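PDB 4CHH: protein interacting with Hsp90 1 from Saccharomyces cerevisiae, which serves in the R2TP complex with RVB1, RVB2 and TAH1, interacts with HSP90, and takes part in pre-rRNA processing. Local coordinates for residues F82-T96 with Q130-C143. Numbering follows the deposited sequence. Where two conformers were deposited one is given.
Sequences FPLIIQNEWEIPIIT and QLREILVEWCLESC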
loop_
_atom_site.group_PDB
_atom_site.type_symbol
_atom_site.label_atom_id
_atom_site.label_comp_id
_atom_site.label_asym_id
_atom_site.label_seq_id
_atom_site.Cartn_x
_atom_site.Cartn_y
_atom_site.Cartn_z
ATOM N N PHE A 82 11.976 15.760 2.361
ATOM C CA PHE A 82 11.205 16.194 1.179
ATOM C C PHE A 82 12.134 16.513 -0.022
ATOM O O PHE A 82 11.846 16.039 -1.121
ATOM C CB PHE A 82 10.227 17.334 1.499
ATOM C CG PHE A 82 9.086 16.841 2.377
ATOM C CD1 PHE A 82 8.365 15.698 2.038
ATOM C CD2 PHE A 82 8.722 17.530 3.528
ATOM C CE1 PHE A 82 7.305 15.243 2.844
ATOM C CE2 PHE A 82 7.657 17.078 4.332
ATOM C CZ PHE A 82 6.954 15.940 3.978
ATOM N N PRO A 83 13.298 17.181 0.159
ATOM C CA PRO A 83 14.217 17.348 -0.974
ATOM C C PRO A 83 14.725 15.998 -1.512
ATOM O O PRO A 83 14.818 15.843 -2.719
ATOM C CB PRO A 83 15.353 18.178 -0.359
ATOM C CG PRO A 83 14.665 18.983 0.713
ATOM C CD PRO A 83 13.810 17.905 1.340
ATOM N N LEU A 84 14.984 15.006 -0.630
ATOM C CA LEU A 84 15.424 13.654 -1.046
ATOM C C LEU A 84 14.342 12.923 -1.841
ATOM O O LEU A 84 14.666 12.191 -2.775
ATOM C CB LEU A 84 15.837 12.791 0.153
ATOM C CG LEU A 84 17.116 13.167 0.875
ATOM C CD1 LEU A 84 17.282 12.305 2.110
ATOM C CD2 LEU A 84 18.355 13.049 -0.062
ATOM N N ILE A 85 13.059 13.155 -1.488
ATOM C CA ILE A 85 11.935 12.558 -2.220
ATOM C C ILE A 85 11.916 13.118 -3.645
ATOM O O ILE A 85 11.827 12.340 -4.588
ATOM C CB ILE A 85 10.595 12.771 -1.481
ATOM C CG1 ILE A 85 10.559 11.907 -0.192
ATOM C CG2 ILE A 85 9.364 12.497 -2.449
ATOM C CD1 ILE A 85 9.276 12.150 0.728
ATOM N N ILE A 86 12.076 14.449 -3.798
ATOM C CA ILE A 86 12.130 15.118 -5.116
ATOM C C ILE A 86 13.329 14.557 -5.915
ATOM O O ILE A 86 13.209 14.317 -7.116
ATOM C CB ILE A 86 12.193 16.668 -4.951
ATOM C CG1 ILE A 86 10.833 17.223 -4.488
ATOM C CG2 ILE A 86 12.717 17.421 -6.226
ATOM C CD1 ILE A 86 10.960 18.529 -3.671
ATOM N N GLN A 87 14.436 14.270 -5.228
ATOM C CA GLN A 87 15.648 13.724 -5.879
ATOM C C GLN A 87 15.564 12.213 -6.158
ATOM O O GLN A 87 16.551 11.655 -6.657
ATOM C CB GLN A 87 16.878 13.993 -5.011
ATOM C CG GLN A 87 17.240 15.483 -4.847
ATOM C CD GLN A 87 18.244 15.691 -3.722
ATOM O OE1 GLN A 87 18.987 14.784 -3.322
ATOM N NE2 GLN A 87 18.235 16.865 -3.131
ATOM N N ASN A 88 14.429 11.531 -5.761
ATOM C CA ASN A 88 14.231 10.072 -5.889
ATOM C C ASN A 88 15.281 9.298 -5.097
ATOM O O ASN A 88 15.686 8.197 -5.500
ATOM C CB ASN A 88 14.247 9.623 -7.361
ATOM C CG ASN A 88 13.090 10.128 -8.157
ATOM O OD1 ASN A 88 11.938 10.081 -7.729
ATOM N ND2 ASN A 88 13.373 10.607 -9.344
ATOM N N GLU A 89 15.699 9.869 -3.958
ATOM C CA GLU A 89 16.714 9.266 -3.102
ATOM C C GLU A 89 16.128 8.770 -1.782
ATOM O O GLU A 89 16.848 8.177 -0.975
ATOM C CB GLU A 89 17.847 10.279 -2.858
ATOM C CG GLU A 89 18.838 10.296 -4.006
ATOM C CD GLU A 89 19.936 11.334 -3.880
ATOM O OE1 GLU A 89 20.713 11.276 -2.898
ATOM O OE2 GLU A 89 20.038 12.191 -4.787
ATOM N N TRP A 90 14.806 8.954 -1.576
ATOM C CA TRP A 90 14.174 8.491 -0.354
ATOM C C TRP A 90 12.749 8.047 -0.650
ATOM O O TRP A 90 12.016 8.735 -1.354
ATOM C CB TRP A 90 14.173 9.628 0.685
ATOM C CG TRP A 90 13.874 9.245 2.103
ATOM C CD1 TRP A 90 14.785 9.130 3.115
ATOM C CD2 TRP A 90 12.571 9.138 2.721
ATOM N NE1 TRP A 90 14.143 8.857 4.299
ATOM C CE2 TRP A 90 12.781 8.863 4.088
ATOM C CE3 TRP A 90 11.244 9.205 2.239
ATOM C CZ2 TRP A 90 11.719 8.733 5.000
ATOM C CZ3 TRP A 90 10.195 9.043 3.131
ATOM C CH2 TRP A 90 10.434 8.813 4.496
ATOM N N GLU A 91 12.339 6.937 -0.031
ATOM C CA GLU A 91 10.985 6.404 -0.173
ATOM C C GLU A 91 10.640 5.533 0.994
ATOM O O GLU A 91 11.517 4.899 1.562
ATOM C CB GLU A 91 10.889 5.578 -1.476
ATOM C CG GLU A 91 9.464 5.376 -1.966
ATOM C CD GLU A 91 9.280 5.180 -3.458
ATOM O OE1 GLU A 91 9.880 5.947 -4.244
ATOM O OE2 GLU A 91 8.461 4.314 -3.838
ATOM N N ILE A 92 9.362 5.459 1.338
ATOM C CA ILE A 92 8.903 4.507 2.344
ATOM C C ILE A 92 8.767 3.154 1.594
ATOM O O ILE A 92 7.938 3.081 0.685
ATOM C CB ILE A 92 7.576 4.948 3.034
ATOM C CG1 ILE A 92 7.784 6.153 3.967
ATOM C CG2 ILE A 92 6.918 3.761 3.775
ATOM C CD1 ILE A 92 6.499 6.709 4.667
ATOM N N PRO A 93 9.558 2.093 1.894
ATOM C CA PRO A 93 9.350 0.808 1.181
ATOM C C PRO A 93 7.921 0.253 1.394
ATOM O O PRO A 93 7.358 0.359 2.489
ATOM C CB PRO A 93 10.412 -0.115 1.800
ATOM C CG PRO A 93 11.490 0.853 2.338
ATOM C CD PRO A 93 10.652 1.984 2.886
ATOM N N ILE A 94 7.320 -0.277 0.320
ATOM C CA ILE A 94 5.979 -0.868 0.354
ATOM C C ILE A 94 6.042 -2.299 -0.184
ATOM O O ILE A 94 6.582 -2.514 -1.262
ATOM C CB ILE A 94 4.919 -0.024 -0.438
ATOM C CG1 ILE A 94 4.922 1.469 0.014
ATOM C CG2 ILE A 94 3.493 -0.651 -0.294
ATOM C CD1 ILE A 94 4.352 2.413 -0.925
ATOM N N ILE A 95 5.433 -3.244 0.536
ATOM C CA ILE A 95 5.238 -4.601 0.075
ATOM C C ILE A 95 3.723 -4.724 -0.190
ATOM O O ILE A 95 2.904 -4.546 0.714
ATOM C CB ILE A 95 5.820 -5.681 1.033
ATOM C CG1 ILE A 95 7.371 -5.517 1.155
ATOM C CG2 ILE A 95 5.479 -7.096 0.469
ATOM C CD1 ILE A 95 8.020 -6.225 2.317
ATOM N N THR A 96 3.365 -4.978 -1.452
ATOM C CA THR A 96 1.975 -5.021 -1.913
ATOM C C THR A 96 1.567 -6.437 -2.209
ATOM O O THR A 96 2.299 -7.182 -2.863
ATOM C CB THR A 96 1.800 -4.121 -3.156
ATOM O OG1 THR A 96 2.324 -2.837 -2.845
ATOM C CG2 THR A 96 0.354 -3.978 -3.590
ATOM N N GLN A 130 1.765 15.985 4.949
ATOM C CA GLN A 130 2.390 16.038 3.629
ATOM C C GLN A 130 3.001 14.677 3.294
ATOM O O GLN A 130 2.847 14.213 2.173
ATOM C CB GLN A 130 3.461 17.154 3.548
ATOM C CG GLN A 130 2.848 18.564 3.405
ATOM C CD GLN A 130 2.044 19.039 4.610
ATOM O OE1 GLN A 130 2.441 18.878 5.779
ATOM N NE2 GLN A 130 0.885 19.625 4.344
ATOM N N LEU A 131 3.681 14.043 4.264
ATOM C CA LEU A 131 4.260 12.699 4.082
ATOM C C LEU A 131 3.125 11.665 3.855
ATOM O O LEU A 131 3.218 10.829 2.960
ATOM C CB LEU A 131 5.141 12.298 5.284
ATOM C CG LEU A 131 5.915 10.941 5.145
ATOM C CD1 LEU A 131 6.939 10.973 4.032
ATOM C CD2 LEU A 131 6.584 10.541 6.442
ATOM N N ARG A 132 2.028 11.769 4.613
ATOM C CA ARG A 132 0.875 10.867 4.441
ATOM C C ARG A 132 0.329 10.935 2.977
ATOM O O ARG A 132 0.064 9.897 2.365
ATOM C CB ARG A 132 -0.235 11.253 5.443
ATOM C CG ARG A 132 -1.350 10.208 5.554
ATOM C CD ARG A 132 -2.259 10.555 6.721
ATOM N NE ARG A 132 -3.337 9.582 6.926
ATOM C CZ ARG A 132 -3.331 8.608 7.837
ATOM N NH1 ARG A 132 -2.264 8.405 8.603
ATOM N NH2 ARG A 132 -4.383 7.813 7.972
ATOM N N GLU A 133 0.161 12.160 2.427
ATOM C CA GLU A 133 -0.315 12.320 1.044
ATOM C C GLU A 133 0.612 11.635 0.039
ATOM O O GLU A 133 0.137 11.015 -0.903
ATOM C CB GLU A 133 -0.391 13.814 0.665
ATOM C CG GLU A 133 -1.645 14.516 1.153
ATOM C CD GLU A 133 -1.468 16.008 1.391
ATOM O OE1 GLU A 133 -0.514 16.601 0.832
ATOM O OE2 GLU A 133 -2.283 16.581 2.150
ATOM N N ILE A 134 1.932 11.830 0.198
ATOM C CA ILE A 134 2.934 11.205 -0.676
ATOM C C ILE A 134 2.877 9.660 -0.499
ATOM O O ILE A 134 2.972 8.922 -1.489
ATOM C CB ILE A 134 4.317 11.801 -0.329
ATOM C CG1 ILE A 134 4.430 13.275 -0.829
ATOM C CG2 ILE A 134 5.465 10.956 -0.851
ATOM C CD1 ILE A 134 5.672 14.050 -0.260
ATOM N N LEU A 135 2.697 9.184 0.746
ATOM C CA LEU A 135 2.643 7.740 0.987
ATOM C C LEU A 135 1.400 7.145 0.264
ATOM O O LEU A 135 1.492 6.074 -0.342
ATOM C CB LEU A 135 2.649 7.447 2.518
ATOM C CG LEU A 135 2.597 5.961 3.043
ATOM C CD1 LEU A 135 1.171 5.435 3.095
ATOM C CD2 LEU A 135 3.545 5.010 2.267
ATOM N N VAL A 136 0.253 7.844 0.326
ATOM C CA VAL A 136 -0.984 7.393 -0.342
ATOM C C VAL A 136 -0.742 7.257 -1.864
ATOM O O VAL A 136 -1.172 6.270 -2.453
ATOM C CB VAL A 136 -2.158 8.354 -0.004
ATOM C CG1 VAL A 136 -3.305 8.242 -1.024
ATOM C CG2 VAL A 136 -2.660 8.080 1.413
ATOM N N GLU A 137 -0.064 8.266 -2.488
ATOM C CA GLU A 137 0.299 8.258 -3.896
ATOM C C GLU A 137 1.204 7.047 -4.221
ATOM O O GLU A 137 0.965 6.372 -5.226
ATOM C CB GLU A 137 1.003 9.598 -4.269
ATOM C CG GLU A 137 1.484 9.656 -5.724
ATOM C CD GLU A 137 0.431 9.446 -6.801
ATOM O OE1 GLU A 137 -0.749 9.801 -6.579
ATOM O OE2 GLU A 137 0.779 8.876 -7.857
ATOM N N TRP A 138 2.222 6.761 -3.359
ATOM C CA TRP A 138 3.130 5.606 -3.511
ATOM C C TRP A 138 2.384 4.275 -3.467
ATOM O O TRP A 138 2.736 3.359 -4.218
ATOM C CB TRP A 138 4.202 5.605 -2.436
ATOM C CG TRP A 138 5.297 6.610 -2.663
ATOM C CD1 TRP A 138 5.697 7.143 -3.858
ATOM C CD2 TRP A 138 6.132 7.195 -1.661
ATOM N NE1 TRP A 138 6.712 8.049 -3.658
ATOM C CE2 TRP A 138 7.042 8.059 -2.324
ATOM C CE3 TRP A 138 6.260 7.017 -0.272
ATOM C CZ2 TRP A 138 8.047 8.753 -1.643
ATOM C CZ3 TRP A 138 7.215 7.762 0.411
ATOM C CH2 TRP A 138 8.088 8.620 -0.270
ATOM N N CYS A 139 1.359 4.173 -2.585
ATOM C CA CYS A 139 0.503 2.984 -2.474
ATOM C C CYS A 139 -0.301 2.798 -3.752
ATOM O O CYS A 139 -0.358 1.686 -4.260
ATOM C CB CYS A 139 -0.405 3.067 -1.247
ATOM S SG CYS A 139 0.478 2.899 0.313
ATOM N N LEU A 140 -0.876 3.886 -4.305
ATOM C CA LEU A 140 -1.609 3.819 -5.561
ATOM C C LEU A 140 -0.687 3.382 -6.696
ATOM O O LEU A 140 -1.050 2.503 -7.463
ATOM C CB LEU A 140 -2.254 5.174 -5.905
ATOM C CG LEU A 140 -3.399 5.621 -4.989
ATOM C CD1 LEU A 140 -3.560 7.130 -5.027
ATOM C CD2 LEU A 140 -4.692 4.913 -5.328
ATOM N N GLU A 141 0.512 3.991 -6.798
ATOM C CA GLU A 141 1.486 3.613 -7.830
ATOM C C GLU A 141 1.916 2.163 -7.681
ATOM O O GLU A 141 2.110 1.485 -8.687
ATOM C CB GLU A 141 2.734 4.517 -7.771
ATOM C CG GLU A 141 2.432 5.952 -8.177
ATOM C CD GLU A 141 3.566 6.965 -8.045
ATOM O OE1 GLU A 141 4.475 6.772 -7.203
ATOM O OE2 GLU A 141 3.501 7.999 -8.744
ATOM N N SER A 142 2.063 1.678 -6.430
ATOM C CA SER A 142 2.476 0.286 -6.196
ATOM C C SER A 142 1.493 -0.709 -6.785
ATOM O O SER A 142 1.942 -1.694 -7.361
ATOM C CB SER A 142 2.686 -0.001 -4.714
ATOM O OG SER A 142 3.691 0.871 -4.231
ATOM N N CYS A 143 0.162 -0.477 -6.644
ATOM C CA CYS A 143 -0.836 -1.409 -7.198
ATOM C C CYS A 143 -0.838 -1.316 -8.706
ATOM O O CYS A 143 -0.963 -2.336 -9.385
ATOM C CB CYS A 143 -2.223 -1.142 -6.608
ATOM S SG CYS A 143 -2.251 -1.169 -4.792
HETATM O O HOH W 1 6.027 2.527 -5.592
#
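F82 and I85 face L131 and I134 where the axes of helix 82-86 and helix 130-143 come within 12.5 Å, inclined by 25°; a Schellman motif, with N88 at positive phi, ends the first helix, and the chain then runs along the second until I94 and T96 meet C139 and S142. W138 is the side chain to look at first. With CG anti to the carbonyl carbon (chi1 -76°), its indole reaches out against residues 90-92. E91 lies over one face, in a CH-pi contact that sets CG 3.6 Å from the centroid of the six-membered ring, 10° off the normal. The carboxylate continues over the indole, nearly parallel to it. I134 CG2 of the same helix backs the opposite face. CH2 of W138 comes within 3.9 Å of I85 CD1 and lies at the edge of the W90 ring, near its plane, the two indoles crossing at about a right angle. Were W138 an alanine, E91 would probably lose the face it lies on, and a gap would be likely between I85, W90 and I134.

Toward the start of helix 130-143, F82 brings CE1 to I134 CD1 (3.7 Å), while its CZ rests on Q130 CB. L131 CD1 touches W90 CZ3, and W90 NE1 is hydrogen-bonded to V74 O. Further along, I92 CG2 packs on L135 CD2 at 3.9 Å, and I94 pushes CD1 against W138 CB at 3.5 Å. No direct hydrogen bond joins the two segments. S142 OG instead turns back to W138 O (2.7 Å), and a water donates to that hydroxyl and, weakly, to E91 OE2. V136 and C139 touch I40 of strand 29-47, so helix 130-143 is packed between that strand and the end of helix 78-86 with its connection into strand 95-103, in the mixed helix-and-sheet fold of the PIH1 N-terminal domain.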